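Local coordinates for protein Poly(A) ribonuclease pop2 (Schizosaccharomyces pombe, PDB 2P51) that removes poly(A) tails from mRNA as the catalytic 3'-exoribonuclease subunit of the CCR4-NOT complex, using two bound divalent metal ions, at residues 50-56 / 83-88; 107-111 / 141-147; 75-80 / 169-173. One frame throughout, in Å; residues are numbered along the deposited sequence.

Contact 1: residues 50-56 / 83-88. With MG (magnesium ion), chain C; MG (magnesium ion), chain B.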
ATOM      1  N   MET A  50       3.479   0.359   2.993  1.00 10.86           N
ATOM      2  CA  MET A  50       2.292   0.853   2.286  1.00 10.35           C
ATOM      3  C   MET A  50       1.206  -0.203   2.250  1.00 10.42           C
ATOM      4  O   MET A  50       1.485  -1.415   2.176  1.00 12.75           O
ATOM      5  CB  MET A  50       2.690   1.277   0.855  1.00 11.41           C
ATOM      6  CG  MET A  50       1.597   1.757  -0.061  1.00 14.00           C
ATOM      7  SD  MET A  50       0.751   0.398  -0.930  1.00 15.39           S
ATOM      8  CE  MET A  50       2.015   0.034  -2.174  1.00 14.59           C
ATOM      9  N   ASP A  51      -0.021   0.344   2.280  1.00 10.94           N
ATOM     10  CA  ASP A  51      -1.218  -0.454   2.032  1.00 11.17           C
ATOM     11  C   ASP A  51      -2.243   0.404   1.292  1.00 10.46           C
ATOM     12  O   ASP A  51      -2.086   1.658   1.357  1.00 12.01           O
ATOM     13  CB  ASP A  51      -1.869  -0.981   3.327  1.00 13.19           C
ATOM     14  CG  ASP A  51      -2.995  -1.978   3.070  1.00 13.74           C
ATOM     15  OD1 ASP A  51      -2.888  -2.738   2.075  1.00 13.49           O
ATOM     16  OD2 ASP A  51      -3.940  -1.959   3.883  1.00 16.26           O
ATOM     17  N   THR A  52      -3.250  -0.210   0.662  1.00 12.05           N
ATOM     18  CA  THR A  52      -4.316   0.608   0.094  1.00 11.08           C
ATOM     19  C   THR A  52      -5.665  -0.039   0.434  1.00 10.32           C
ATOM     20  O   THR A  52      -5.737  -1.228   0.723  1.00 14.11           O
ATOM     21  CB  THR A  52      -4.290   0.750  -1.449  1.00 12.67           C
ATOM     22  OG1 THR A  52      -4.705  -0.474  -2.053  1.00 13.64           O
ATOM     23  CG2 THR A  52      -2.872   1.129  -1.947  1.00 12.75           C
ATOM     24  N   GLU A  53      -6.734   0.756   0.448  1.00 11.71           N
ATOM     25  CA  GLU A  53      -8.066   0.185   0.500  1.00 11.20           C
ATOM     26  C   GLU A  53      -8.764   0.575  -0.828  1.00 11.44           C
ATOM     27  O   GLU A  53      -8.560   1.686  -1.355  1.00 13.82           O
ATOM     28  CB  GLU A  53      -8.885   0.673   1.688  1.00 12.57           C
ATOM     29  CG  GLU A  53      -8.263   0.478   3.062  1.00 14.00           C
ATOM     30  CD  GLU A  53      -7.923  -0.946   3.398  1.00 14.82           C
ATOM     31  OE1 GLU A  53      -8.650  -1.877   3.033  1.00 16.29           O
ATOM     32  OE2 GLU A  53      -6.863  -1.154   4.066  1.00 16.43           O
ATOM     33  N   PHE A  54      -9.596  -0.297  -1.352  1.00 12.76           N
ATOM     34  CA  PHE A  54     -10.263  -0.131  -2.635  1.00 12.15           C
ATOM     35  C   PHE A  54     -11.508  -1.014  -2.603  1.00 10.94           C
ATOM     36  O   PHE A  54     -11.659  -1.819  -1.666  1.00 14.97           O
ATOM     37  CB  PHE A  54      -9.309  -0.507  -3.768  1.00 12.38           C
ATOM     38  CG  PHE A  54      -8.681  -1.880  -3.605  1.00 13.06           C
ATOM     39  CD1 PHE A  54      -9.326  -3.023  -4.074  1.00 12.77           C
ATOM     40  CD2 PHE A  54      -7.426  -2.002  -3.002  1.00 14.36           C
ATOM     41  CE1 PHE A  54      -8.751  -4.266  -3.932  1.00 14.17           C
ATOM     42  CE2 PHE A  54      -6.856  -3.254  -2.833  1.00 16.11           C
ATOM     43  CZ  PHE A  54      -7.530  -4.372  -3.318  1.00 16.31           C
ATOM     44  N   PRO A  55     -12.422  -0.840  -3.524  1.00 14.30           N
ATOM     45  CA  PRO A  55     -13.748  -1.488  -3.372  1.00 17.39           C
ATOM     46  C   PRO A  55     -13.823  -2.927  -3.845  1.00 16.10           C
ATOM     47  O   PRO A  55     -14.820  -3.371  -4.436  1.00 16.94           O
ATOM     48  CB  PRO A  55     -14.672  -0.573  -4.177  1.00 22.03           C
ATOM     49  CG  PRO A  55     -13.850   0.216  -5.100  1.00 19.26           C
ATOM     50  CD  PRO A  55     -12.399   0.085  -4.690  1.00 17.14           C
ATOM     51  N   GLY A  56     -12.764  -3.688  -3.559  1.00 13.80           N
ATOM     52  CA  GLY A  56     -12.819  -5.121  -3.779  1.00 15.86           C
ATOM     53  C   GLY A  56     -12.591  -5.529  -5.223  1.00 15.40           C
ATOM     54  O   GLY A  56     -11.968  -4.777  -5.979  1.00 17.71           O
ATOM     55  N   LEU A  83     -11.984   0.352 -10.838  1.00 16.12           N
ATOM     56  CA  LEU A  83     -12.506   0.664  -9.520  1.00 14.87           C
ATOM     57  C   LEU A  83     -11.604   1.689  -8.859  1.00 15.81           C
ATOM     58  O   LEU A  83     -10.369   1.538  -8.877  1.00 18.06           O
ATOM     59  CB  LEU A  83     -12.565  -0.577  -8.625  1.00 14.98           C
ATOM     60  CG  LEU A  83     -13.468  -1.731  -9.131  1.00 18.45           C
ATOM     61  CD1 LEU A  83     -13.479  -2.876  -8.100  1.00 18.84           C
ATOM     62  CD2 LEU A  83     -14.872  -1.230  -9.403  1.00 20.00           C
ATOM     63  N   LYS A  84     -12.236   2.700  -8.309  1.00 14.13           N
ATOM     64  CA  LYS A  84     -11.438   3.791  -7.738  1.00 15.33           C
ATOM     65  C   LYS A  84     -10.848   3.480  -6.372  1.00 13.33           C
ATOM     66  O   LYS A  84     -11.467   2.886  -5.492  1.00 14.85           O
ATOM     67  CB  LYS A  84     -12.327   5.033  -7.608  1.00 15.99           C
ATOM     68  CG  LYS A  84     -12.736   5.607  -8.969  1.00 19.96           C
ATOM     69  CD  LYS A  84     -13.713   6.767  -8.714  1.00 29.26           C
ATOM     70  CE  LYS A  84     -14.014   7.370 -10.098  1.00 38.60           C
ATOM     71  NZ  LYS A  84     -14.884   8.555  -9.916  1.00 54.56           N
ATOM     72  N   ILE A  85      -9.611   3.937  -6.204  1.00 14.02           N
ATOM     73  CA  ILE A  85      -8.942   3.861  -4.903  1.00 13.11           C
ATOM     74  C   ILE A  85      -9.701   4.619  -3.816  1.00 12.48           C
ATOM     75  O   ILE A  85     -10.290   5.650  -4.125  1.00 14.88           O
ATOM     76  CB  ILE A  85      -7.506   4.411  -5.046  1.00 13.61           C
ATOM     77  CG1 ILE A  85      -6.618   4.121  -3.849  1.00 17.49           C
ATOM     78  CG2 ILE A  85      -7.495   5.928  -5.346  1.00 16.47           C
ATOM     79  CD1 ILE A  85      -6.366   2.710  -3.499  1.00 28.37           C
ATOM     80  N   ILE A  86      -9.634   4.067  -2.587  1.00 12.48           N
ATOM     81  CA  ILE A  86     -10.334   4.707  -1.460  1.00 11.76           C
ATOM     82  C   ILE A  86      -9.341   5.215  -0.431  1.00 12.22           C
ATOM     83  O   ILE A  86      -9.547   6.335   0.104  1.00 13.90           O
ATOM     84  CB  ILE A  86     -11.396   3.737  -0.865  1.00 13.18           C
ATOM     85  CG1 ILE A  86     -12.539   3.501  -1.867  1.00 14.16           C
ATOM     86  CG2 ILE A  86     -11.954   4.244   0.452  1.00 15.37           C
ATOM     87  CD1 ILE A  86     -13.493   2.352  -1.514  1.00 15.12           C
ATOM     88  N   GLN A  87      -8.285   4.495  -0.124  1.00 12.73           N
ATOM     89  CA  GLN A  87      -7.316   5.008   0.814  1.00 12.08           C
ATOM     90  C   GLN A  87      -5.905   4.507   0.441  1.00 11.06           C
ATOM     91  O   GLN A  87      -5.784   3.394  -0.067  1.00 13.51           O
ATOM     92  CB  GLN A  87      -7.453   4.534   2.274  1.00 16.19           C
ATOM     93  CG  GLN A  87      -8.561   5.105   3.093  1.00 18.12           C
ATOM     94  CD  GLN A  87      -8.607   4.563   4.504  1.00 16.24           C
ATOM     95  OE1 GLN A  87      -8.324   3.350   4.704  1.00 16.33           O
ATOM     96  NE2 GLN A  87      -8.985   5.371   5.455  1.00 17.85           N
ATOM     97  N   ILE A  88      -4.895   5.294   0.736  1.00 11.77           N
ATOM     98  CA  ILE A  88      -3.509   4.820   0.702  1.00 12.13           C
ATOM     99  C   ILE A  88      -2.891   5.094   2.060  1.00 11.30           C
ATOM    100  O   ILE A  88      -3.036   6.220   2.551  1.00 14.79           O
ATOM    101  CB  ILE A  88      -2.635   5.499  -0.372  1.00 12.19           C
ATOM    102  CG1 ILE A  88      -3.143   5.197  -1.785  1.00 14.32           C
ATOM    103  CG2 ILE A  88      -1.163   5.123  -0.203  1.00 13.87           C
ATOM    104  CD1 ILE A  88      -2.481   5.926  -2.929  1.00 15.77           C
TER
HETATM  105 MG    MG C2002      -5.742  -2.905   4.319  0.86 15.85          MG
HETATM  106 MG    MG B2001      -2.840  -4.600   1.220  1.00 14.74          MG
HETATM  107  O   HOH W   1      -4.566  -4.345   0.114  1.00 14.45           O
HETATM  108  O   HOH W   2      -6.017  -3.395   2.267  0.78 15.06           O
HETATM  109  O   HOH W   3      -1.119  -5.166   2.203  0.91 13.04           O
HETATM  110  O   HOH W   4      -4.001  -5.277   2.708  0.98 18.10           O
HETATM  111  O   HOH W   5      -2.667  -6.557   0.396  0.94 14.63           O
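Glu53 and Gln87 form an antiparallel hydrogen-bonded pair. Glu53 N donates to Gln87 O at 2.9 Å, and Gln87 N returns a bond to Glu53 O. Ile86 N also donates to Glu53 O, at 2.9 Å. Both donors approach that oxygen from the same face of the carbonyl plane. Ile86 and Gln87 together facing Glu53 make a classic beta bulge.

Apolar contacts continue on both sides of the bulge. Ile85 has CG1 anti to its backbone N (chi1 -168°); with chi2 near 61° this turns CD1 toward segment 50-56, 3.5 Å from Thr52 CB. Thr52 and Ile88 are neighbours on one face of the sheet. Further along, Pro55 CG meets Leu83 CB at 3.8 Å, the two side chains running antiparallel to one another. Ile86 CD1 rests near Pro55 CD.

Gln87 OE1 accepts from Ala238 N and lies 3.3 Å from Glu53 CG. The carboxylates serve the metals. The bent chain of Glu53 turns its carboxylate away from Gln87 to a magnesium ion. Asp51 bridges two magnesium ions, OD1 binding one at 2.0 Å and OD2 the other at 2.1 Å. Glu53 OE2 joins the second. Asp172 and Asp241 supply the remaining acidic ligands. Four acidic residues around two metal ions are the hallmark of the DEDD nuclease active site.

Contact 2: residues 107-111 / 141-147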
ATOM      1  N   GLN A 107      -2.624   8.458   6.490  1.00 13.41           N
ATOM      2  CA  GLN A 107      -3.714   7.833   5.790  1.00 13.85           C
ATOM      3  C   GLN A 107      -4.318   8.854   4.824  1.00 13.14           C
ATOM      4  O   GLN A 107      -4.961   9.807   5.242  1.00 15.40           O
ATOM      5  CB  GLN A 107      -4.753   7.380   6.817  1.00 16.50           C
ATOM      6  CG  GLN A 107      -6.005   6.742   6.245  1.00 16.55           C
ATOM      7  CD  GLN A 107      -6.667   5.907   7.358  1.00 15.63           C
ATOM      8  OE1 GLN A 107      -6.364   4.701   7.411  1.00 17.34           O
ATOM      9  NE2 GLN A 107      -7.521   6.529   8.145  1.00 17.38           N
ATOM     10  N   PHE A 108      -4.137   8.626   3.520  1.00 13.89           N
ATOM     11  CA  PHE A 108      -4.642   9.488   2.469  1.00 13.36           C
ATOM     12  C   PHE A 108      -6.030   8.999   2.072  1.00 13.53           C
ATOM     13  O   PHE A 108      -6.154   7.811   1.718  1.00 15.16           O
ATOM     14  CB  PHE A 108      -3.713   9.421   1.251  1.00 13.83           C
ATOM     15  CG  PHE A 108      -2.353  10.026   1.559  1.00 12.63           C
ATOM     16  CD1 PHE A 108      -2.109  11.359   1.253  1.00 14.53           C
ATOM     17  CD2 PHE A 108      -1.357   9.295   2.157  1.00 13.70           C
ATOM     18  CE1 PHE A 108      -0.873  11.916   1.558  1.00 15.96           C
ATOM     19  CE2 PHE A 108      -0.122   9.864   2.471  1.00 14.58           C
ATOM     20  CZ  PHE A 108       0.136  11.184   2.204  1.00 16.75           C
ATOM     21  N   ASN A 109      -7.029   9.861   2.152  1.00 13.04           N
ATOM     22  CA  ASN A 109      -8.418   9.471   1.879  1.00 14.26           C
ATOM     23  C   ASN A 109      -8.903  10.030   0.548  1.00 13.23           C
ATOM     24  O   ASN A 109      -8.856  11.271   0.390  1.00 14.50           O
ATOM     25  CB  ASN A 109      -9.278  10.005   3.043  1.00 15.18           C
ATOM     26  CG  ASN A 109      -8.853   9.350   4.364  1.00 14.96           C
ATOM     27  OD1 ASN A 109      -8.981   8.125   4.529  1.00 18.22           O
ATOM     28  ND2 ASN A 109      -8.333  10.185   5.259  1.00 17.35           N
ATOM     29  N   PHE A 110      -9.303   9.179  -0.386  1.00 14.04           N
ATOM     30  CA  PHE A 110      -9.546   9.605  -1.764  1.00 14.28           C
ATOM     31  C   PHE A 110     -11.027   9.746  -2.084  1.00 16.17           C
ATOM     32  O   PHE A 110     -11.912   9.130  -1.476  1.00 16.20           O
ATOM     33  CB  PHE A 110      -8.909   8.595  -2.734  1.00 14.26           C
ATOM     34  CG  PHE A 110      -7.393   8.726  -2.642  1.00 14.43           C
ATOM     35  CD1 PHE A 110      -6.717   9.676  -3.393  1.00 16.33           C
ATOM     36  CD2 PHE A 110      -6.653   7.944  -1.775  1.00 14.44           C
ATOM     37  CE1 PHE A 110      -5.338   9.810  -3.320  1.00 16.47           C
ATOM     38  CE2 PHE A 110      -5.275   8.034  -1.701  1.00 15.42           C
ATOM     39  CZ  PHE A 110      -4.622   9.009  -2.467  1.00 15.79           C
ATOM     40  N   THR A 111     -11.279  10.572  -3.092  1.00 16.16           N
ATOM     41  CA  THR A 111     -12.657  10.878  -3.517  1.00 16.79           C
ATOM     42  C   THR A 111     -13.397   9.612  -3.949  1.00 15.90           C
ATOM     43  O   THR A 111     -12.865   8.729  -4.634  1.00 17.87           O
ATOM     44  CB  THR A 111     -12.607  11.902  -4.656  1.00 18.72           C
ATOM     45  OG1 THR A 111     -13.943  12.377  -4.880  1.00 23.55           O
ATOM     46  CG2 THR A 111     -12.103  11.252  -5.941  1.00 19.59           C
ATOM     47  N   GLY A 141     -12.653  14.127  -0.253  1.00 16.75           N
ATOM     48  CA  GLY A 141     -11.629  13.152  -0.598  1.00 16.89           C
ATOM     49  C   GLY A 141     -10.634  13.722  -1.583  1.00 17.38           C
ATOM     50  O   GLY A 141     -10.938  14.591  -2.404  1.00 20.65           O
ATOM     51  N   ILE A 142      -9.406  13.222  -1.543  1.00 16.22           N
ATOM     52  CA  ILE A 142      -8.372  13.682  -2.468  1.00 15.12           C
ATOM     53  C   ILE A 142      -8.605  13.205  -3.887  1.00 17.37           C
ATOM     54  O   ILE A 142      -9.035  12.085  -4.101  1.00 16.80           O
ATOM     55  CB  ILE A 142      -7.000  13.144  -1.992  1.00 14.49           C
ATOM     56  CG1 ILE A 142      -6.672  13.677  -0.598  1.00 16.31           C
ATOM     57  CG2 ILE A 142      -5.903  13.415  -2.999  1.00 16.11           C
ATOM     58  CD1 ILE A 142      -5.725  12.733   0.173  1.00 18.89           C
ATOM     59  N   GLU A 143      -8.262  14.025  -4.893  1.00 19.29           N
ATOM     60  CA  GLU A 143      -8.203  13.506  -6.256  1.00 21.50           C
ATOM     61  C   GLU A 143      -6.901  12.745  -6.466  1.00 20.16           C
ATOM     62  O   GLU A 143      -5.840  13.355  -6.204  1.00 21.22           O
ATOM     63  CB  GLU A 143      -8.247  14.639  -7.288  1.00 24.32           C
ATOM     64  CG  GLU A 143      -9.650  15.220  -7.434  1.00 27.99           C
ATOM     65  CD  GLU A 143     -10.597  14.228  -8.098  1.00 34.35           C
ATOM     66  OE1 GLU A 143     -10.190  13.220  -8.726  1.00 33.71           O
ATOM     67  OE2 GLU A 143     -11.812  14.486  -7.969  1.00 43.61           O
ATOM     68  N   PRO A 144      -6.957  11.477  -6.886  1.00 21.31           N
ATOM     69  CA  PRO A 144      -5.703  10.728  -7.071  1.00 20.98           C
ATOM     70  C   PRO A 144      -4.647  11.457  -7.860  1.00 22.28           C
ATOM     71  O   PRO A 144      -3.451  11.324  -7.614  1.00 26.06           O
ATOM     72  CB  PRO A 144      -6.182   9.493  -7.881  1.00 24.27           C
ATOM     73  CG  PRO A 144      -7.529   9.244  -7.213  1.00 23.38           C
ATOM     74  CD  PRO A 144      -8.142  10.628  -7.156  1.00 20.18           C
ATOM     75  N   ALA A 145      -5.062  12.223  -8.856  1.00 22.64           N
ATOM     76  CA  ALA A 145      -4.132  12.937  -9.696  1.00 25.97           C
ATOM     77  C   ALA A 145      -3.355  13.996  -8.942  1.00 25.21           C
ATOM     78  O   ALA A 145      -2.150  14.203  -9.157  1.00 26.43           O
ATOM     79  CB  ALA A 145      -4.945  13.557 -10.852  1.00 28.11           C
ATOM     80  N   ASP A 146      -4.024  14.711  -8.041  1.00 23.34           N
ATOM     81  CA  ASP A 146      -3.362  15.721  -7.197  1.00 21.35           C
ATOM     82  C   ASP A 146      -2.327  15.048  -6.301  1.00 18.91           C
ATOM     83  O   ASP A 146      -1.208  15.520  -6.109  1.00 21.32           O
ATOM     84  CB  ASP A 146      -4.406  16.462  -6.383  1.00 23.65           C
ATOM     85  CG  ASP A 146      -5.321  17.356  -7.198  1.00 26.94           C
ATOM     86  OD1 ASP A 146      -5.004  17.694  -8.374  1.00 32.43           O
ATOM     87  OD2 ASP A 146      -6.377  17.741  -6.633  1.00 25.55           O
ATOM     88  N   PHE A 147      -2.715  13.922  -5.722  1.00 17.35           N
ATOM     89  CA  PHE A 147      -1.780  13.161  -4.888  1.00 17.78           C
ATOM     90  C   PHE A 147      -0.614  12.695  -5.690  1.00 18.39           C
ATOM     91  O   PHE A 147       0.551  12.747  -5.284  1.00 19.90           O
ATOM     92  CB  PHE A 147      -2.547  11.942  -4.347  1.00 18.31           C
ATOM     93  CG  PHE A 147      -1.665  10.932  -3.628  1.00 18.01           C
ATOM     94  CD1 PHE A 147      -1.189  11.169  -2.352  1.00 17.47           C
ATOM     95  CD2 PHE A 147      -1.335   9.731  -4.258  1.00 19.43           C
ATOM     96  CE1 PHE A 147      -0.409  10.204  -1.746  1.00 18.13           C
ATOM     97  CE2 PHE A 147      -0.535   8.777  -3.648  1.00 18.24           C
ATOM     98  CZ  PHE A 147      -0.050   9.000  -2.365  1.00 17.13           C
TER
HETATM   99  O   HOH W   6     -14.257  13.488  -7.815  0.71 40.24           O
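Phe108, Phe110 and Phe147 form an aromatic cluster where the end of strand 105-109 meets the start of helix 144-152. Phe147 takes part in two edge-to-face pairs. Its own edge points at the face of Phe108, with CE1 over the ring centre and 3.6 Å from Phe108 CD1. In turn, its face receives the edge of Phe110, whose CZ lies 3.7 Å from Phe147 CG. The planes of this second pair are 85° apart. Phe147 CG is anti to its backbone N (chi1 171°), which brings the ring to the corner of the cluster.

Ile142 fills in beside them. Its CG2 is 3.7 Å from Phe110 CE1, and its CD1 lies at the edge of Phe108. Pro144 CG packs against Phe110 CD1.

The backbones form a single bridge around Phe110 and Ile142. Ile142 N donates to Asn109 O at 2.8 Å, almost straight and on a carbonyl lone pair. Thr111 N donates to Ile142 O at 2.9 Å, tilted from the carbonyl plane. At the outer edge Glu143 occupies the N-cap position of the helix. A water donates to Glu143 OE2 at 2.6 Å and also hydrogen-bonds to Thr111 OG1.

Contact 3: residues 75-80 / 169-173. With MG (magnesium ion), chain B.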
ATOM      1  N   THR A  75      -6.786 -10.463 -13.789  1.00 24.43           N
ATOM      2  CA  THR A  75      -7.837 -10.120 -12.834  1.00 22.65           C
ATOM      3  C   THR A  75      -7.583  -8.764 -12.187  1.00 19.97           C
ATOM      4  O   THR A  75      -8.449  -7.881 -12.112  1.00 20.98           O
ATOM      5  CB  THR A  75      -7.971 -11.167 -11.707  1.00 29.43           C
ATOM      6  OG1 THR A  75      -8.455 -12.380 -12.309  1.00 30.91           O
ATOM      7  CG2 THR A  75      -9.032 -10.789 -10.705  1.00 26.22           C
ATOM      8  N   LEU A  76      -6.347  -8.605 -11.709  1.00 19.91           N
ATOM      9  CA  LEU A  76      -5.945  -7.347 -11.092  1.00 18.43           C
ATOM     10  C   LEU A  76      -6.174  -6.176 -12.058  1.00 17.89           C
ATOM     11  O   LEU A  76      -6.739  -5.146 -11.723  1.00 18.21           O
ATOM     12  CB  LEU A  76      -4.483  -7.517 -10.674  1.00 23.67           C
ATOM     13  CG  LEU A  76      -3.635  -6.435 -10.061  1.00 21.41           C
ATOM     14  CD1 LEU A  76      -2.440  -7.099  -9.364  1.00 18.63           C
ATOM     15  CD2 LEU A  76      -3.151  -5.395 -11.061  1.00 19.76           C
ATOM     16  N   ARG A  77      -5.653  -6.318 -13.278  1.00 18.40           N
ATOM     17  CA  ARG A  77      -5.702  -5.234 -14.256  1.00 20.46           C
ATOM     18  C   ARG A  77      -7.132  -4.814 -14.519  1.00 21.61           C
ATOM     19  O   ARG A  77      -7.497  -3.644 -14.572  1.00 21.05           O
ATOM     20  CB  ARG A  77      -5.012  -5.766 -15.521  1.00 21.19           C
ATOM     21  CG  ARG A  77      -4.954  -4.855 -16.728  1.00 28.00           C
ATOM     22  CD  ARG A  77      -4.521  -5.683 -17.956  1.00 35.27           C
ATOM     23  NE  ARG A  77      -4.885  -4.946 -19.146  1.00 35.26           N
ATOM     24  CZ  ARG A  77      -5.257  -5.418 -20.317  1.00 34.43           C
ATOM     25  NH1 ARG A  77      -5.334  -6.737 -20.502  1.00 32.25           N
ATOM     26  NH2 ARG A  77      -5.535  -4.545 -21.271  1.00 36.94           N
ATOM     27  N   ALA A  78      -8.026  -5.780 -14.718  1.00 19.81           N
ATOM     28  CA  ALA A  78      -9.427  -5.500 -15.008  1.00 22.91           C
ATOM     29  C   ALA A  78     -10.036  -4.713 -13.867  1.00 19.78           C
ATOM     30  O   ALA A  78     -10.790  -3.763 -14.079  1.00 27.71           O
ATOM     31  CB  ALA A  78     -10.200  -6.795 -15.257  1.00 25.42           C
ATOM     32  N   ASN A  79      -9.762  -5.116 -12.638  1.00 17.95           N
ATOM     33  CA  ASN A  79     -10.447  -4.463 -11.503  1.00 16.94           C
ATOM     34  C   ASN A  79      -9.786  -3.159 -11.095  1.00 15.24           C
ATOM     35  O   ASN A  79     -10.491  -2.171 -10.842  1.00 18.71           O
ATOM     36  CB  ASN A  79     -10.532  -5.446 -10.301  1.00 17.54           C
ATOM     37  CG  ASN A  79     -11.574  -6.523 -10.606  1.00 18.16           C
ATOM     38  OD1 ASN A  79     -12.752  -6.293 -10.348  1.00 18.95           O
ATOM     39  ND2 ASN A  79     -11.187  -7.666 -11.150  1.00 20.12           N
ATOM     40  N   VAL A  80      -8.448  -3.141 -11.049  1.00 14.88           N
ATOM     41  CA  VAL A  80      -7.775  -1.900 -10.633  1.00 14.61           C
ATOM     42  C   VAL A  80      -8.058  -0.813 -11.639  1.00 14.71           C
ATOM     43  O   VAL A  80      -8.276   0.351 -11.247  1.00 17.02           O
ATOM     44  CB  VAL A  80      -6.263  -2.113 -10.441  1.00 14.21           C
ATOM     45  CG1 VAL A  80      -5.590  -0.787 -10.167  1.00 16.30           C
ATOM     46  CG2 VAL A  80      -5.963  -3.075  -9.292  1.00 15.27           C
ATOM     47  N   SER A 169       1.127  -7.625  -2.431  1.00 13.83           N
ATOM     48  CA  SER A 169       1.145  -6.257  -2.882  1.00 16.90           C
ATOM     49  C   SER A 169       0.646  -5.997  -4.301  1.00 16.24           C
ATOM     50  O   SER A 169       0.719  -4.839  -4.709  1.00 15.86           O
ATOM     51  CB  SER A 169       2.612  -5.709  -2.833  1.00 20.41           C
ATOM     52  OG  SER A 169       3.351  -6.534  -3.757  1.00 24.19           O
ATOM     53  N   GLY A 170       0.180  -6.984  -5.084  1.00 15.30           N
ATOM     54  CA  GLY A 170      -0.139  -6.734  -6.501  1.00 15.03           C
ATOM     55  C   GLY A 170      -1.142  -5.600  -6.659  1.00 15.46           C
ATOM     56  O   GLY A 170      -0.927  -4.655  -7.434  1.00 16.01           O
ATOM     57  N   TYR A 171      -2.281  -5.696  -5.971  1.00 14.74           N
ATOM     58  CA  TYR A 171      -3.278  -4.633  -6.113  1.00 13.98           C
ATOM     59  C   TYR A 171      -2.780  -3.320  -5.538  1.00 13.50           C
ATOM     60  O   TYR A 171      -3.018  -2.273  -6.169  1.00 14.00           O
ATOM     61  CB  TYR A 171      -4.629  -4.998  -5.429  1.00 14.09           C
ATOM     62  CG  TYR A 171      -5.498  -5.924  -6.248  1.00 14.78           C
ATOM     63  CD1 TYR A 171      -5.188  -7.291  -6.391  1.00 16.47           C
ATOM     64  CD2 TYR A 171      -6.676  -5.475  -6.868  1.00 15.11           C
ATOM     65  CE1 TYR A 171      -5.999  -8.153  -7.133  1.00 16.89           C
ATOM     66  CE2 TYR A 171      -7.465  -6.357  -7.604  1.00 15.46           C
ATOM     67  CZ  TYR A 171      -7.153  -7.680  -7.749  1.00 17.87           C
ATOM     68  OH  TYR A 171      -7.945  -8.548  -8.486  1.00 19.85           O
ATOM     69  N   ASP A 172      -2.157  -3.347  -4.373  1.00 13.51           N
ATOM     70  CA  ASP A 172      -1.721  -2.133  -3.702  1.00 13.92           C
ATOM     71  C   ASP A 172      -0.747  -1.347  -4.581  1.00 13.61           C
ATOM     72  O   ASP A 172      -0.881  -0.119  -4.801  1.00 15.00           O
ATOM     73  CB  ASP A 172      -1.117  -2.515  -2.357  1.00 13.21           C
ATOM     74  CG  ASP A 172      -2.073  -3.010  -1.318  1.00 13.09           C
ATOM     75  OD1 ASP A 172      -3.286  -2.691  -1.488  1.00 13.71           O
ATOM     76  OD2 ASP A 172      -1.718  -3.741  -0.365  1.00 13.80           O
ATOM     77  N   PHE A 173       0.256  -2.065  -5.133  1.00 14.22           N
ATOM     78  CA  PHE A 173       1.220  -1.383  -6.014  1.00 14.63           C
ATOM     79  C   PHE A 173       0.520  -0.951  -7.309  1.00 16.11           C
ATOM     80  O   PHE A 173       0.835   0.128  -7.856  1.00 16.33           O
ATOM     81  CB  PHE A 173       2.402  -2.276  -6.388  1.00 17.79           C
ATOM     82  CG  PHE A 173       3.633  -2.159  -5.524  1.00 15.95           C
ATOM     83  CD1 PHE A 173       4.164  -0.918  -5.199  1.00 16.72           C
ATOM     84  CD2 PHE A 173       4.251  -3.281  -5.029  1.00 14.85           C
ATOM     85  CE1 PHE A 173       5.302  -0.729  -4.394  1.00 15.23           C
ATOM     86  CE2 PHE A 173       5.385  -3.118  -4.254  1.00 16.55           C
ATOM     87  CZ  PHE A 173       5.917  -1.888  -3.917  1.00 17.77           C
TER
HETATM   88 MG    MG B2001      -2.840  -4.600   1.220  1.00 14.74          MG
HETATM   89  O   HOH W   1      -4.566  -4.345   0.114  1.00 14.45           O
HETATM   90  O   HOH W   3      -1.119  -5.166   2.203  0.91 13.04           O
HETATM   91  O   HOH W   4      -4.001  -5.277   2.708  0.98 18.10           O
HETATM   92  O   HOH W   5      -2.667  -6.557   0.396  0.94 14.63           O
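A knob-into-hole contact joins helix 69-82 to the first turn of helix 170-181, next to the metal site. Tyr171 is the knob, and Thr75, Leu76, Asn79 and Val80 form the hole. Leu76 lies over one face of the phenol ring in a CH-pi contact, its CG 4.1 Å from the Tyr171 ring centroid and 11° off the normal. Leu76 CG is anti to the backbone N (chi1 177°), and CD1 extends past the ring to Gly170 C at 3.4 Å. Val80 CG2 approaches Tyr171 CD2 at 3.5 Å, and Asn79 CB lies at the ring edge. The hydroxyl end reaches Thr75, with Tyr171 OH 3.3 Å from Thr75 CG2. The ring also meets that of Phe54, nearly parallel to it.

Asn79 ND2 donates to Thr75 O at 2.9 Å, on the carbonyl face opposite Asn79 N, and also to Ala59 O.

Asp172 leaves its backbone away from residues 75-80. Its OD2 binds a magnesium ion at 2.1 Å, while OD1 accepts from a metal-bound water and from Thr52 OG1. Knob-into-hole packing of two helices thus sits directly beside a metal ligand.

How the contacts relate
Contacts 1 and 3 have centres about 10 Å apart and share the active site. Asp51 and Asp172 bind the same magnesium ion, one from strand 47-53 and the other from helix 170-181. Their segments alternate along the chain, since helix 69-82 lies between the two halves of contact 1. Contact 2 is also about 10 Å from contact 1, centre to centre. It follows contact 1 in the chain, lies within the loop closed by contact 3, and continues the mixed six-stranded sheet. Contacts 2 and 3 do not touch; their centres are about 18 Å apart. Strand 87-93, shared with contact 1, lies between metal-bearing strand 47-53 and strand 105-109, whose end meets helix 144-152.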